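Local atomic coordinates of THUMP domain-containing protein (Pyrococcus horikoshii, PDB entry 1VBK), a protein that is of unknown function but probably binds RNA and ATP, combining a THUMP domain with a ThiI-like region related to thiamine-biosynthesis proteins. Residues Gly184-Glu189 / Leu193-Met198; Ile206-Gly211 / Leu248-Asp253. All coordinates share one frame; numbering follows the deposited sequence.

Contact 1: Gly184-Glu189 / Leu193-Met198; sequences GILHDE and LAIFLM
This is a strand-to-helix contact at the first turn of a beta-alpha-beta unit in the ThiI-like region: Ile195 of helix 189-200 presses against Gly184 and Leu186, where strand 181-185 ends and the chain turns into the helix. Ile195 CG1 lies anti to the carbonyl carbon and beside the backbone N (chi1 -69°), and a chi2 of 174° extends CD1 from it toward the strand end. CD1 packs 3.9 Å from Leu186 CB and 4.0 Å from Leu186 CD1, the two side chains nearly perpendicular. The same methyl lies 4.0 Å from Gly184 O, while Ile195 CG1 is 4.1 Å from Gly184 CA; having no side chain, Gly184 leaves room for this approach. Nearer the helix start, Leu193 N donates to Glu189 O at 3.0 Å, an early i to i+4 bond, with the donor tilted 23° from the carbonyl plane. The Asp188 side chain caps a backbone N in the first helical turn, and its OD1 bonds Ser191 OG, which also bonds His187 N. Just past the strand, Leu186 also meets Val220 and Trp224 of helix 215-228. The contact is therefore apolar against the strand and polar at the helix start. ThiI relatives carry their nucleotide-binding PP-loop here, but His187 and Asp188 replace the glycines of Ser-Gly-Gly-x-Asp-Ser, leaving a role in ATP binding no more than possible.

Contact 2: Ile206-Gly211 / Leu248-Asp253; sequences IPVYIG and LKLIRD
Leu250 of helix 244-254 meets Val208 and Ile206 of strand 204-210 through a single methyl. From CB, which stays back at 5.6 Å from Val208 CG2, the chain runs to CG, with CG anti to the backbone N but turned somewhat from the ideal (chi1 -165°). There it forks. The CD1 branch keeps clear of the strand, its nearest strand atom, Ile206 CG2, being 5.1 Å away. The CD2 branch makes the contact: it approaches Val208 CG2 to 3.4 Å, tighter than usual van der Waals distance, and Ile206 CG2 to a looser 4.3 Å. Val208 offers CG2 because CG1 takes the position anti to its backbone N, and the two side chains run antiparallel, side by side. Leu250 also touches Val239 on strand 239-241, so it rests on two neighbouring strands, while Ile251, one residue on, reaches Ile183 of strand 181-185. Across one helix turn, Lys249 NZ and Asp253 OD2 form a salt bridge at 3.3 Å, weak as a hydrogen bond. At the subunit interface, Asp253 O accepts a hydrogen bond from Arg181 NH1 of the second subunit. Leu250 and Ile251 thus turn to the parallel sheet, while Lys249 and Asp253 pair away from it; between these two segments the contact is purely apolar, resting on close methyl packing and burial of carbon surface.

From the N terminus, strand 181-185 comes first, and contact 1 closes a short loop as the chain turns straight into helix 189-200. The chain then returns as strand 204-210, beside strand 181-185 in the five-stranded parallel sheet, where Gly184 O and Val208 N lie 2.8 Å apart, probably hydrogen-bonded. Contact 2 starts from that strand and closes a larger loop, through helix 215-228 and edge strand 239-241, onto helix 244-254. The two contacts follow in series, neither nested nor crossing. Contact 1 lies on the sheet face that also carries helix 215-228, contact 2 on the opposite face, so they tie one helix to each face.

Contact 1: Gly184-Glu189 / Leu193-Met198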
loop_
_atom_site.group_PDB
_atom_site.type_symbol
_atom_site.label_atom_id
_atom_site.label_comp_id
_atom_site.label_asym_id
_atom_site.label_seq_id
_atom_site.Cartn_x
_atom_site.Cartn_y
_atom_site.Cartn_z
ATOM N N GLY A 184 11.994 -5.705 1.946
ATOM C CA GLY A 184 13.078 -6.250 1.157
ATOM C C GLY A 184 13.708 -7.365 1.957
ATOM O O GLY A 184 14.152 -7.142 3.082
ATOM N N ILE A 185 13.729 -8.570 1.398
ATOM C CA ILE A 185 14.323 -9.696 2.105
ATOM C C ILE A 185 15.829 -9.579 1.935
ATOM O O ILE A 185 16.363 -9.813 0.849
ATOM C CB ILE A 185 13.830 -11.047 1.543
ATOM C CG1 ILE A 185 12.298 -11.096 1.554
ATOM C CG2 ILE A 185 14.385 -12.192 2.386
ATOM C CD1 ILE A 185 11.676 -10.882 2.923
ATOM N N LEU A 186 16.503 -9.216 3.022
ATOM C CA LEU A 186 17.949 -9.012 3.024
ATOM C C LEU A 186 18.720 -10.167 3.661
ATOM O O LEU A 186 18.487 -10.514 4.821
ATOM C CB LEU A 186 18.258 -7.707 3.763
ATOM C CG LEU A 186 19.695 -7.199 3.884
ATOM C CD1 LEU A 186 20.263 -6.890 2.510
ATOM C CD2 LEU A 186 19.706 -5.949 4.751
ATOM N N HIS A 187 19.652 -10.752 2.911
ATOM C CA HIS A 187 20.439 -11.868 3.431
ATOM C C HIS A 187 21.863 -11.930 2.879
ATOM O O HIS A 187 22.694 -12.663 3.399
ATOM C CB HIS A 187 19.719 -13.189 3.145
ATOM C CG HIS A 187 19.588 -13.502 1.689
ATOM N ND1 HIS A 187 20.558 -14.178 0.981
ATOM C CD2 HIS A 187 18.613 -13.200 0.798
ATOM C CE1 HIS A 187 20.186 -14.282 -0.283
ATOM N NE2 HIS A 187 19.011 -13.696 -0.421
ATOM N N ASP A 188 22.138 -11.175 1.821
ATOM C CA ASP A 188 23.474 -11.153 1.233
ATOM C C ASP A 188 23.703 -9.889 0.403
ATOM O O ASP A 188 22.844 -9.010 0.346
ATOM C CB ASP A 188 23.707 -12.413 0.385
ATOM C CG ASP A 188 22.837 -12.463 -0.858
ATOM O OD1 ASP A 188 21.853 -11.699 -0.948
ATOM O OD2 ASP A 188 23.138 -13.287 -1.750
ATOM N N GLU A 189 24.870 -9.796 -0.229
ATOM C CA GLU A 189 25.214 -8.631 -1.035
ATOM C C GLU A 189 24.268 -8.426 -2.213
ATOM O O GLU A 189 23.902 -7.296 -2.527
ATOM C CB GLU A 189 26.658 -8.750 -1.538
ATOM C CG GLU A 189 27.688 -8.853 -0.418
ATOM C CD GLU A 189 29.117 -8.946 -0.932
ATOM O OE1 GLU A 189 29.421 -9.897 -1.685
ATOM O OE2 GLU A 189 29.937 -8.068 -0.581
ATOM N N LEU A 193 21.819 -5.221 -3.039
ATOM C CA LEU A 193 21.851 -4.460 -4.286
ATOM C C LEU A 193 20.440 -4.375 -4.858
ATOM O O LEU A 193 20.054 -3.362 -5.444
ATOM C CB LEU A 193 22.780 -5.134 -5.302
ATOM C CG LEU A 193 22.861 -4.476 -6.684
ATOM C CD1 LEU A 193 23.340 -3.031 -6.553
ATOM C CD2 LEU A 193 23.805 -5.271 -7.568
ATOM N N ALA A 194 19.676 -5.448 -4.680
ATOM C CA ALA A 194 18.300 -5.494 -5.155
ATOM C C ALA A 194 17.509 -4.397 -4.442
ATOM O O ALA A 194 16.725 -3.679 -5.059
ATOM C CB ALA A 194 17.692 -6.861 -4.853
ATOM N N ILE A 195 17.722 -4.277 -3.136
ATOM C CA ILE A 195 17.040 -3.263 -2.337
ATOM C C ILE A 195 17.471 -1.865 -2.761
ATOM O O ILE A 195 16.647 -0.964 -2.892
ATOM C CB ILE A 195 17.325 -3.468 -0.837
ATOM C CG1 ILE A 195 16.627 -4.751 -0.369
ATOM C CG2 ILE A 195 16.853 -2.253 -0.036
ATOM C CD1 ILE A 195 16.932 -5.157 1.055
ATOM N N PHE A 196 18.768 -1.693 -2.989
ATOM C CA PHE A 196 19.292 -0.401 -3.414
ATOM C C PHE A 196 18.615 0.041 -4.714
ATOM O O PHE A 196 18.183 1.187 -4.839
ATOM C CB PHE A 196 20.817 -0.493 -3.594
ATOM C CG PHE A 196 21.455 0.779 -4.087
ATOM C CD1 PHE A 196 21.420 1.116 -5.437
ATOM C CD2 PHE A 196 22.082 1.646 -3.198
ATOM C CE1 PHE A 196 22.000 2.300 -5.896
ATOM C CE2 PHE A 196 22.666 2.835 -3.645
ATOM C CZ PHE A 196 22.624 3.161 -5.001
ATOM N N LEU A 197 18.508 -0.876 -5.672
ATOM C CA LEU A 197 17.891 -0.570 -6.959
ATOM C C LEU A 197 16.421 -0.162 -6.841
ATOM O O LEU A 197 15.950 0.699 -7.584
ATOM C CB LEU A 197 18.020 -1.770 -7.899
ATOM C CG LEU A 197 19.453 -2.140 -8.306
ATOM C CD1 LEU A 197 19.461 -3.480 -9.027
ATOM C CD2 LEU A 197 20.030 -1.045 -9.189
ATOM N N MET A 198 15.699 -0.772 -5.908
ATOM C CA MET A 198 14.287 -0.442 -5.724
ATOM C C MET A 198 14.100 0.895 -5.006
ATOM O O MET A 198 13.166 1.640 -5.306
ATOM C CB MET A 198 13.579 -1.562 -4.962
ATOM C CG MET A 198 13.494 -2.870 -5.732
ATOM S SD MET A 198 12.664 -2.670 -7.320
ATOM C CE MET A 198 10.971 -2.421 -6.787
#

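Contact 2: Ile206-Gly211 / Leu248-Asp253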
loop_
_atom_site.group_PDB
_atom_site.type_symbol
_atom_site.label_atom_id
_atom_site.label_comp_id
_atom_site.label_asym_id
_atom_site.label_seq_id
_atom_site.Cartn_x
_atom_site.Cartn_y
_atom_site.Cartn_z
ATOM N N ILE A 206 11.465 -1.588 3.746
ATOM C CA ILE A 206 11.641 -2.028 5.119
ATOM C C ILE A 206 12.488 -3.293 4.990
ATOM O O ILE A 206 12.017 -4.316 4.482
ATOM C CB ILE A 206 10.298 -2.393 5.790
ATOM C CG1 ILE A 206 9.422 -1.146 5.928
ATOM C CG2 ILE A 206 10.556 -3.001 7.166
ATOM C CD1 ILE A 206 8.059 -1.424 6.546
ATOM N N PRO A 207 13.757 -3.237 5.422
ATOM C CA PRO A 207 14.605 -4.425 5.314
ATOM C C PRO A 207 14.192 -5.491 6.321
ATOM O O PRO A 207 13.949 -5.189 7.491
ATOM C CB PRO A 207 16.002 -3.871 5.584
ATOM C CG PRO A 207 15.724 -2.793 6.591
ATOM C CD PRO A 207 14.502 -2.107 6.007
ATOM N N VAL A 208 14.112 -6.734 5.859
ATOM C CA VAL A 208 13.720 -7.835 6.729
ATOM C C VAL A 208 14.717 -8.976 6.666
ATOM O O VAL A 208 15.106 -9.419 5.584
ATOM C CB VAL A 208 12.326 -8.400 6.346
ATOM C CG1 VAL A 208 11.988 -9.611 7.228
ATOM C CG2 VAL A 208 11.263 -7.325 6.510
ATOM N N TYR A 209 15.139 -9.431 7.838
ATOM C CA TYR A 209 16.061 -10.549 7.936
ATOM C C TYR A 209 15.263 -11.734 8.464
ATOM O O TYR A 209 14.726 -11.680 9.567
ATOM C CB TYR A 209 17.197 -10.244 8.910
ATOM C CG TYR A 209 18.068 -11.448 9.197
ATOM C CD1 TYR A 209 18.955 -11.933 8.240
ATOM C CD2 TYR A 209 17.995 -12.108 10.424
ATOM C CE1 TYR A 209 19.753 -13.045 8.497
ATOM C CE2 TYR A 209 18.789 -13.224 10.690
ATOM C CZ TYR A 209 19.665 -13.684 9.722
ATOM O OH TYR A 209 20.463 -14.776 9.983
ATOM N N ILE A 210 15.176 -12.796 7.671
ATOM C CA ILE A 210 14.449 -13.986 8.089
ATOM C C ILE A 210 15.463 -14.981 8.641
ATOM O O ILE A 210 16.137 -15.683 7.893
ATOM C CB ILE A 210 13.679 -14.618 6.906
ATOM C CG1 ILE A 210 12.702 -13.596 6.323
ATOM C CG2 ILE A 210 12.899 -15.843 7.379
ATOM C CD1 ILE A 210 11.972 -14.078 5.086
ATOM N N GLY A 211 15.579 -15.021 9.962
ATOM C CA GLY A 211 16.525 -15.925 10.581
ATOM C C GLY A 211 16.614 -15.719 12.077
ATOM O O GLY A 211 15.708 -15.155 12.691
ATOM N N LEU A 248 4.371 -11.982 7.290
ATOM C CA LEU A 248 3.016 -11.682 6.838
ATOM C C LEU A 248 2.414 -10.614 7.746
ATOM O O LEU A 248 1.721 -9.716 7.277
ATOM C CB LEU A 248 2.145 -12.941 6.860
ATOM C CG LEU A 248 2.539 -14.028 5.852
ATOM C CD1 LEU A 248 1.731 -15.299 6.110
ATOM C CD2 LEU A 248 2.311 -13.515 4.439
ATOM N N LYS A 249 2.684 -10.711 9.046
ATOM C CA LYS A 249 2.171 -9.728 9.993
ATOM C C LYS A 249 2.715 -8.342 9.657
ATOM O O LYS A 249 1.985 -7.355 9.705
ATOM C CB LYS A 249 2.566 -10.099 11.427
ATOM C CG LYS A 249 2.080 -9.112 12.483
ATOM C CD LYS A 249 2.433 -9.592 13.890
ATOM C CE LYS A 249 2.067 -8.560 14.946
ATOM N NZ LYS A 249 0.617 -8.225 14.917
ATOM N N LEU A 250 4.000 -8.278 9.315
ATOM C CA LEU A 250 4.655 -7.019 8.967
ATOM C C LEU A 250 4.007 -6.422 7.717
ATOM O O LEU A 250 3.733 -5.219 7.648
ATOM C CB LEU A 250 6.142 -7.266 8.705
ATOM C CG LEU A 250 7.108 -6.077 8.673
ATOM C CD1 LEU A 250 7.202 -5.446 10.068
ATOM C CD2 LEU A 250 8.480 -6.560 8.225
ATOM N N ILE A 251 3.778 -7.269 6.720
ATOM C CA ILE A 251 3.156 -6.819 5.487
ATOM C C ILE A 251 1.785 -6.211 5.778
ATOM O O ILE A 251 1.462 -5.124 5.288
ATOM C CB ILE A 251 3.010 -7.989 4.495
ATOM C CG1 ILE A 251 4.398 -8.405 3.993
ATOM C CG2 ILE A 251 2.107 -7.582 3.345
ATOM C CD1 ILE A 251 4.411 -9.676 3.152
ATOM N N ARG A 252 0.989 -6.909 6.586
ATOM C CA ARG A 252 -0.343 -6.429 6.947
ATOM C C ARG A 252 -0.294 -5.151 7.790
ATOM O O ARG A 252 -0.928 -4.149 7.447
ATOM C CB ARG A 252 -1.114 -7.518 7.709
ATOM C CG ARG A 252 -2.400 -7.019 8.376
ATOM C CD ARG A 252 -3.006 -8.066 9.314
ATOM N NE ARG A 252 -3.728 -9.124 8.606
ATOM C CZ ARG A 252 -4.932 -8.976 8.053
ATOM N NH1 ARG A 252 -5.566 -7.809 8.123
ATOM N NH2 ARG A 252 -5.505 -9.997 7.429
ATOM N N ASP A 253 0.464 -5.178 8.882
ATOM C CA ASP A 253 0.554 -4.016 9.765
ATOM C C ASP A 253 1.052 -2.722 9.124
ATOM O O ASP A 253 0.557 -1.640 9.440
ATOM C CB ASP A 253 1.434 -4.335 10.978
ATOM C CG ASP A 253 0.803 -5.352 11.905
ATOM O OD1 ASP A 253 -0.407 -5.628 11.764
ATOM O OD2 ASP A 253 1.521 -5.870 12.786
#